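Local coordinates for uncharacterized protein (Pyrococcus furiosus, PDB 4XLZ) that probably removes an acetyl group from N,N'-diacetylchitobiose, as a metal-binding deacetylase of carbohydrate esterase family 14, at residues Glu61-Gly73 and Val101-Leu114. Residues are numbered along the deposited sequence; the frame is centred on the assembly and turned at random.
Sequences EVIYICMTDGYMG and VRKIYWLNYRDTEL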
loop_
_atom_site.group_PDB
_atom_site.type_symbol
_atom_site.label_atom_id
_atom_site.label_comp_id
_atom_site.label_asym_id
_atom_site.label_seq_id
_atom_site.Cartn_x
_atom_site.Cartn_y
_atom_site.Cartn_z
ATOM N N GLU A 61 36.080 -12.723 4.458
ATOM C CA GLU A 61 35.510 -11.997 3.348
ATOM C C GLU A 61 34.267 -11.204 3.846
ATOM O O GLU A 61 33.376 -11.822 4.392
ATOM C CB GLU A 61 35.032 -12.972 2.230
ATOM C CG GLU A 61 34.554 -12.286 1.027
ATOM C CD GLU A 61 34.094 -13.202 -0.102
ATOM O OE1 GLU A 61 34.310 -14.427 0.078
ATOM O OE2 GLU A 61 33.566 -12.684 -1.097
ATOM N N VAL A 62 34.452 -9.894 3.847
ATOM C CA VAL A 62 33.360 -8.980 4.349
ATOM C C VAL A 62 32.761 -8.374 3.143
ATOM O O VAL A 62 33.348 -7.787 2.244
ATOM C CB VAL A 62 33.931 -7.843 5.255
ATOM C CG1 VAL A 62 32.737 -6.965 5.652
ATOM C CG2 VAL A 62 34.654 -8.400 6.484
ATOM N N ILE A 63 31.387 -8.585 3.071
ATOM C CA ILE A 63 30.559 -8.042 1.966
ATOM C C ILE A 63 29.500 -7.075 2.544
ATOM O O ILE A 63 28.971 -7.395 3.586
ATOM C CB ILE A 63 29.813 -9.260 1.284
ATOM C CG1 ILE A 63 30.921 -10.200 0.670
ATOM C CG2 ILE A 63 28.826 -8.750 0.215
ATOM C CD1 ILE A 63 30.264 -11.574 0.335
ATOM N N TYR A 64 29.279 -6.000 1.862
ATOM C CA TYR A 64 28.206 -5.026 2.364
ATOM C C TYR A 64 26.938 -5.263 1.522
ATOM O O TYR A 64 26.980 -5.564 0.319
ATOM C CB TYR A 64 28.579 -3.615 2.055
ATOM C CG TYR A 64 29.683 -3.043 2.946
ATOM C CD1 TYR A 64 30.317 -3.756 3.948
ATOM C CD2 TYR A 64 30.002 -1.731 2.673
ATOM C CE1 TYR A 64 31.339 -3.098 4.777
ATOM C CE2 TYR A 64 30.996 -1.046 3.472
ATOM C CZ TYR A 64 31.592 -1.782 4.438
ATOM O OH TYR A 64 32.603 -1.174 5.209
ATOM N N ILE A 65 25.807 -5.086 2.245
ATOM C CA ILE A 65 24.541 -4.762 1.540
ATOM C C ILE A 65 24.140 -3.357 2.000
ATOM O O ILE A 65 24.059 -3.185 3.242
ATOM C CB ILE A 65 23.412 -5.720 1.888
ATOM C CG1 ILE A 65 23.774 -7.131 1.404
ATOM C CG2 ILE A 65 22.133 -5.265 1.131
ATOM C CD1 ILE A 65 22.756 -8.249 1.915
ATOM N N CYS A 66 23.998 -2.445 1.080
ATOM C CA CYS A 66 23.566 -1.076 1.432
ATOM C C CYS A 66 22.129 -0.972 0.989
ATOM O O CYS A 66 21.781 -1.082 -0.171
ATOM C CB CYS A 66 24.508 -0.058 0.742
ATOM S SG CYS A 66 24.186 1.603 1.426
HETATM N N MSE A 67 21.267 -0.640 1.963
HETATM C CA MSE A 67 19.793 -0.707 1.648
HETATM C C MSE A 67 19.313 0.449 0.825
HETATM O O MSE A 67 18.457 0.319 -0.025
HETATM C CB MSE A 67 18.991 -0.581 2.974
HETATM C CG MSE A 67 19.370 -1.611 4.070
HETATM SE SE MSE A 67 19.111 -3.473 3.456
HETATM C CE MSE A 67 17.229 -3.473 3.311
ATOM N N THR A 68 19.917 1.654 0.987
ATOM C CA THR A 68 19.475 2.854 0.328
ATOM C C THR A 68 20.621 3.610 -0.374
ATOM O O THR A 68 21.812 3.219 -0.263
ATOM C CB THR A 68 18.730 3.871 1.231
ATOM O OG1 THR A 68 19.722 4.552 2.054
ATOM C CG2 THR A 68 17.696 3.228 2.140
ATOM N N ASP A 69 20.266 4.615 -1.117
ATOM C CA ASP A 69 21.255 5.296 -1.989
ATOM C C ASP A 69 21.786 6.576 -1.327
ATOM O O ASP A 69 22.672 7.202 -1.899
ATOM C CB ASP A 69 20.565 5.666 -3.295
ATOM C CG ASP A 69 19.242 6.458 -3.142
ATOM O OD1 ASP A 69 19.015 6.991 -2.000
ATOM O OD2 ASP A 69 18.465 6.458 -4.150
ATOM N N GLY A 70 21.345 6.891 -0.137
ATOM C CA GLY A 70 21.883 8.147 0.473
ATOM C C GLY A 70 21.431 9.442 -0.206
ATOM O O GLY A 70 21.999 10.578 0.060
ATOM N N TYR A 71 20.393 9.453 -1.059
ATOM C CA TYR A 71 19.867 10.588 -1.844
ATOM C C TYR A 71 19.624 11.841 -1.053
ATOM O O TYR A 71 19.676 12.944 -1.593
ATOM C CB TYR A 71 18.542 10.038 -2.521
ATOM C CG TYR A 71 17.774 10.953 -3.389
ATOM C CD1 TYR A 71 17.840 10.769 -4.801
ATOM C CD2 TYR A 71 16.900 11.899 -2.859
ATOM C CE1 TYR A 71 17.035 11.538 -5.657
ATOM C CE2 TYR A 71 16.101 12.689 -3.671
ATOM C CZ TYR A 71 16.170 12.469 -5.083
ATOM O OH TYR A 71 15.387 13.253 -5.895
HETATM N N MSE A 72 19.175 11.669 0.204
HETATM C CA MSE A 72 18.665 12.830 0.928
HETATM C C MSE A 72 19.751 13.520 1.748
HETATM O O MSE A 72 19.464 14.578 2.369
HETATM C CB MSE A 72 17.561 12.404 1.922
HETATM C CG MSE A 72 16.344 11.900 1.195
HETATM SE SE MSE A 72 15.416 13.400 0.299
HETATM C CE MSE A 72 14.069 12.222 -0.482
ATOM N N GLY A 73 20.947 12.931 1.813
ATOM C CA GLY A 73 21.989 13.442 2.750
ATOM C C GLY A 73 22.675 14.760 2.403
ATOM O O GLY A 73 23.954 14.754 2.327
ATOM N N VAL A 101 37.178 -4.279 2.389
ATOM C CA VAL A 101 35.910 -4.873 1.810
ATOM C C VAL A 101 35.991 -4.781 0.275
ATOM O O VAL A 101 36.269 -3.675 -0.275
ATOM C CB VAL A 101 34.721 -4.004 2.401
ATOM C CG1 VAL A 101 33.302 -4.357 1.641
ATOM C CG2 VAL A 101 34.642 -4.193 3.842
ATOM N N ARG A 102 35.599 -5.873 -0.394
ATOM C CA ARG A 102 35.753 -5.840 -1.836
ATOM C C ARG A 102 34.447 -6.013 -2.594
ATOM O O ARG A 102 34.467 -6.120 -3.813
ATOM C CB ARG A 102 36.612 -7.071 -2.304
ATOM C CG ARG A 102 38.100 -6.973 -1.813
ATOM C CD ARG A 102 38.821 -8.339 -1.924
ATOM N NE ARG A 102 39.834 -8.381 -0.850
ATOM C CZ ARG A 102 41.009 -7.729 -0.870
ATOM N NH1 ARG A 102 41.385 -7.010 -1.924
ATOM N NH2 ARG A 102 41.831 -7.802 0.168
ATOM N N LYS A 103 33.316 -6.094 -1.895
ATOM C CA LYS A 103 32.055 -6.317 -2.653
ATOM C C LYS A 103 30.911 -5.596 -1.886
ATOM O O LYS A 103 30.792 -5.780 -0.676
ATOM C CB LYS A 103 31.726 -7.770 -2.743
ATOM C CG LYS A 103 30.503 -8.046 -3.638
ATOM C CD LYS A 103 30.147 -9.561 -3.663
ATOM C CE LYS A 103 31.022 -10.462 -4.519
ATOM N NZ LYS A 103 30.272 -11.862 -4.798
ATOM N N ILE A 104 30.174 -4.833 -2.661
ATOM C CA ILE A 104 29.001 -4.082 -2.050
ATOM C C ILE A 104 27.815 -4.397 -2.981
ATOM O O ILE A 104 27.890 -4.203 -4.230
ATOM C CB ILE A 104 29.250 -2.587 -2.081
ATOM C CG1 ILE A 104 30.520 -2.217 -1.197
ATOM C CG2 ILE A 104 28.002 -1.903 -1.484
ATOM C CD1 ILE A 104 30.984 -0.759 -1.500
ATOM N N TYR A 105 26.700 -4.882 -2.378
ATOM C CA TYR A 105 25.410 -4.916 -3.111
ATOM C C TYR A 105 24.591 -3.673 -2.784
ATOM O O TYR A 105 24.436 -3.400 -1.560
ATOM C CB TYR A 105 24.569 -6.109 -2.652
ATOM C CG TYR A 105 25.114 -7.448 -3.062
ATOM C CD1 TYR A 105 26.102 -8.137 -2.295
ATOM C CD2 TYR A 105 24.572 -8.093 -4.183
ATOM C CE1 TYR A 105 26.531 -9.418 -2.709
ATOM C CE2 TYR A 105 25.024 -9.341 -4.580
ATOM C CZ TYR A 105 25.954 -9.981 -3.838
ATOM O OH TYR A 105 26.374 -11.279 -4.218
ATOM N N TRP A 106 24.149 -2.986 -3.754
ATOM C CA TRP A 106 23.381 -1.739 -3.584
ATOM C C TRP A 106 21.943 -2.036 -3.872
ATOM O O TRP A 106 21.562 -2.348 -5.028
ATOM C CB TRP A 106 23.834 -0.664 -4.591
ATOM C CG TRP A 106 25.313 -0.269 -4.409
ATOM C CD1 TRP A 106 26.380 -0.784 -5.117
ATOM C CD2 TRP A 106 25.807 0.662 -3.496
ATOM N NE1 TRP A 106 27.566 -0.055 -4.700
ATOM C CE2 TRP A 106 27.185 0.766 -3.691
ATOM C CE3 TRP A 106 25.181 1.459 -2.541
ATOM C CZ2 TRP A 106 27.987 1.688 -2.956
ATOM C CZ3 TRP A 106 25.942 2.401 -1.767
ATOM C CH2 TRP A 106 27.340 2.463 -2.021
ATOM N N LEU A 107 21.080 -2.016 -2.879
ATOM C CA LEU A 107 19.629 -2.294 -3.199
ATOM C C LEU A 107 18.981 -1.134 -3.825
ATOM O O LEU A 107 17.916 -1.294 -4.479
ATOM C CB LEU A 107 18.857 -2.616 -1.889
ATOM C CG LEU A 107 19.355 -3.847 -1.152
ATOM C CD1 LEU A 107 18.248 -4.242 -0.136
ATOM C CD2 LEU A 107 19.647 -5.110 -2.022
ATOM N N ASN A 108 19.515 0.120 -3.646
ATOM C CA ASN A 108 19.060 1.328 -4.304
ATOM C C ASN A 108 17.633 1.814 -3.959
ATOM O O ASN A 108 17.131 2.626 -4.653
ATOM C CB ASN A 108 19.166 1.224 -5.885
ATOM C CG ASN A 108 20.673 1.173 -6.384
ATOM O OD1 ASN A 108 21.037 0.263 -7.129
ATOM N ND2 ASN A 108 21.342 2.043 -6.028
ATOM N N TYR A 109 17.159 1.364 -2.826
ATOM C CA TYR A 109 15.907 2.057 -2.363
ATOM C C TYR A 109 16.259 3.530 -2.012
ATOM O O TYR A 109 17.413 3.808 -1.590
ATOM C CB TYR A 109 15.280 1.315 -1.110
ATOM C CG TYR A 109 14.763 -0.057 -1.563
ATOM C CD1 TYR A 109 13.536 -0.109 -2.204
ATOM C CD2 TYR A 109 15.477 -1.186 -1.280
ATOM C CE1 TYR A 109 13.032 -1.324 -2.688
ATOM C CE2 TYR A 109 14.954 -2.480 -1.701
ATOM C CZ TYR A 109 13.791 -2.460 -2.434
ATOM O OH TYR A 109 13.384 -3.704 -2.919
ATOM N N ARG A 110 15.337 4.430 -2.243
ATOM C CA ARG A 110 15.697 5.821 -1.987
ATOM C C ARG A 110 15.750 6.056 -0.464
ATOM O O ARG A 110 14.913 5.656 0.327
ATOM C CB ARG A 110 14.684 6.783 -2.598
ATOM C CG ARG A 110 15.189 8.264 -2.410
ATOM C CD ARG A 110 14.267 9.241 -3.242
ATOM N NE ARG A 110 14.526 8.989 -4.720
ATOM C CZ ARG A 110 13.808 9.574 -5.680
ATOM N NH1 ARG A 110 12.797 10.389 -5.363
ATOM N NH2 ARG A 110 14.070 9.321 -6.957
ATOM N N ASP A 111 16.801 6.780 -0.072
ATOM C CA ASP A 111 16.943 7.256 1.338
ATOM C C ASP A 111 15.709 7.967 1.799
ATOM O O ASP A 111 15.140 8.783 1.097
ATOM C CB ASP A 111 18.150 8.253 1.204
ATOM C CG ASP A 111 18.595 8.830 2.482
ATOM O OD1 ASP A 111 18.193 8.506 3.615
ATOM O OD2 ASP A 111 19.530 9.726 2.334
ATOM N N THR A 112 15.294 7.548 3.010
ATOM C CA THR A 112 14.076 8.032 3.746
ATOM C C THR A 112 12.834 7.282 3.237
ATOM O O THR A 112 11.734 7.549 3.753
ATOM C CB THR A 112 13.766 9.543 3.760
ATOM O OG1 THR A 112 13.391 10.075 2.492
ATOM C CG2 THR A 112 15.058 10.313 4.346
ATOM N N GLU A 113 13.024 6.368 2.271
ATOM C CA GLU A 113 11.882 5.693 1.595
ATOM C C GLU A 113 12.189 4.220 1.611
ATOM O O GLU A 113 11.519 3.478 0.777
ATOM C CB GLU A 113 11.683 6.221 0.161
ATOM C CG GLU A 113 11.542 7.800 0.201
ATOM C CD GLU A 113 11.165 8.423 -1.103
ATOM O OE1 GLU A 113 10.982 9.651 -1.115
ATOM O OE2 GLU A 113 11.155 7.688 -2.205
ATOM N N LEU A 114 12.960 3.640 2.492
ATOM C CA LEU A 114 13.123 2.181 2.525
ATOM C C LEU A 114 11.795 1.512 2.888
ATOM O O LEU A 114 11.352 1.793 4.010
ATOM C CB LEU A 114 14.229 1.843 3.556
ATOM C CG LEU A 114 14.469 0.315 3.662
ATOM C CD1 LEU A 114 15.017 -0.315 2.285
ATOM C CD2 LEU A 114 15.507 0.030 4.778
HETATM O O HOH W 1 31.567 -13.757 -2.613
HETATM O O HOH W 2 35.053 -8.423 0.352
HETATM O O HOH W 3 21.782 1.122 -2.215
HETATM O O HOH W 4 16.835 7.675 -5.668
#
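Arg110 lays its side chain along one face of the Tyr71 ring. Its CB passes near Asp69 OD2; CG then rests against Tyr71 CB, and CD sits over the ring, 3.8 Å from the Tyr71 centroid, in a CH-pi contact. A bend at chi3 (-69°) turns the guanidinium flat onto the ring, its plane 7° from that of Tyr71, so that NE lies 3.7 Å from Tyr71 CE1 and CZ makes a cation-pi contact. NE also donates to a water that bridges to Asp69 OD2, while NH2 lies by Tyr71 CE1 and NH1 hydrogen-bonds to Asn108 O of a neighbouring subunit. Asp69 OD1 ties the two loops together: the backbone N of Asp111 (2.9 Å from it) and that of Tyr71, the latter closing an Asx turn, approach from opposite faces of the carboxylate. Asp111 OD2 accepts from Met72 N at 2.9 Å. The strands pair in parallel, with Cys66 N hydrogen-bonded to Tyr105 O (2.8 Å), until a beta bulge between Cys66 and Thr68. Strands 61-68 and 103-109, joined through helix 81-99, form a beta-alpha-beta crossover at one edge of the parallel sheet, and the loop after 103-109 brings Asp111 against His40, a cadmium ligand.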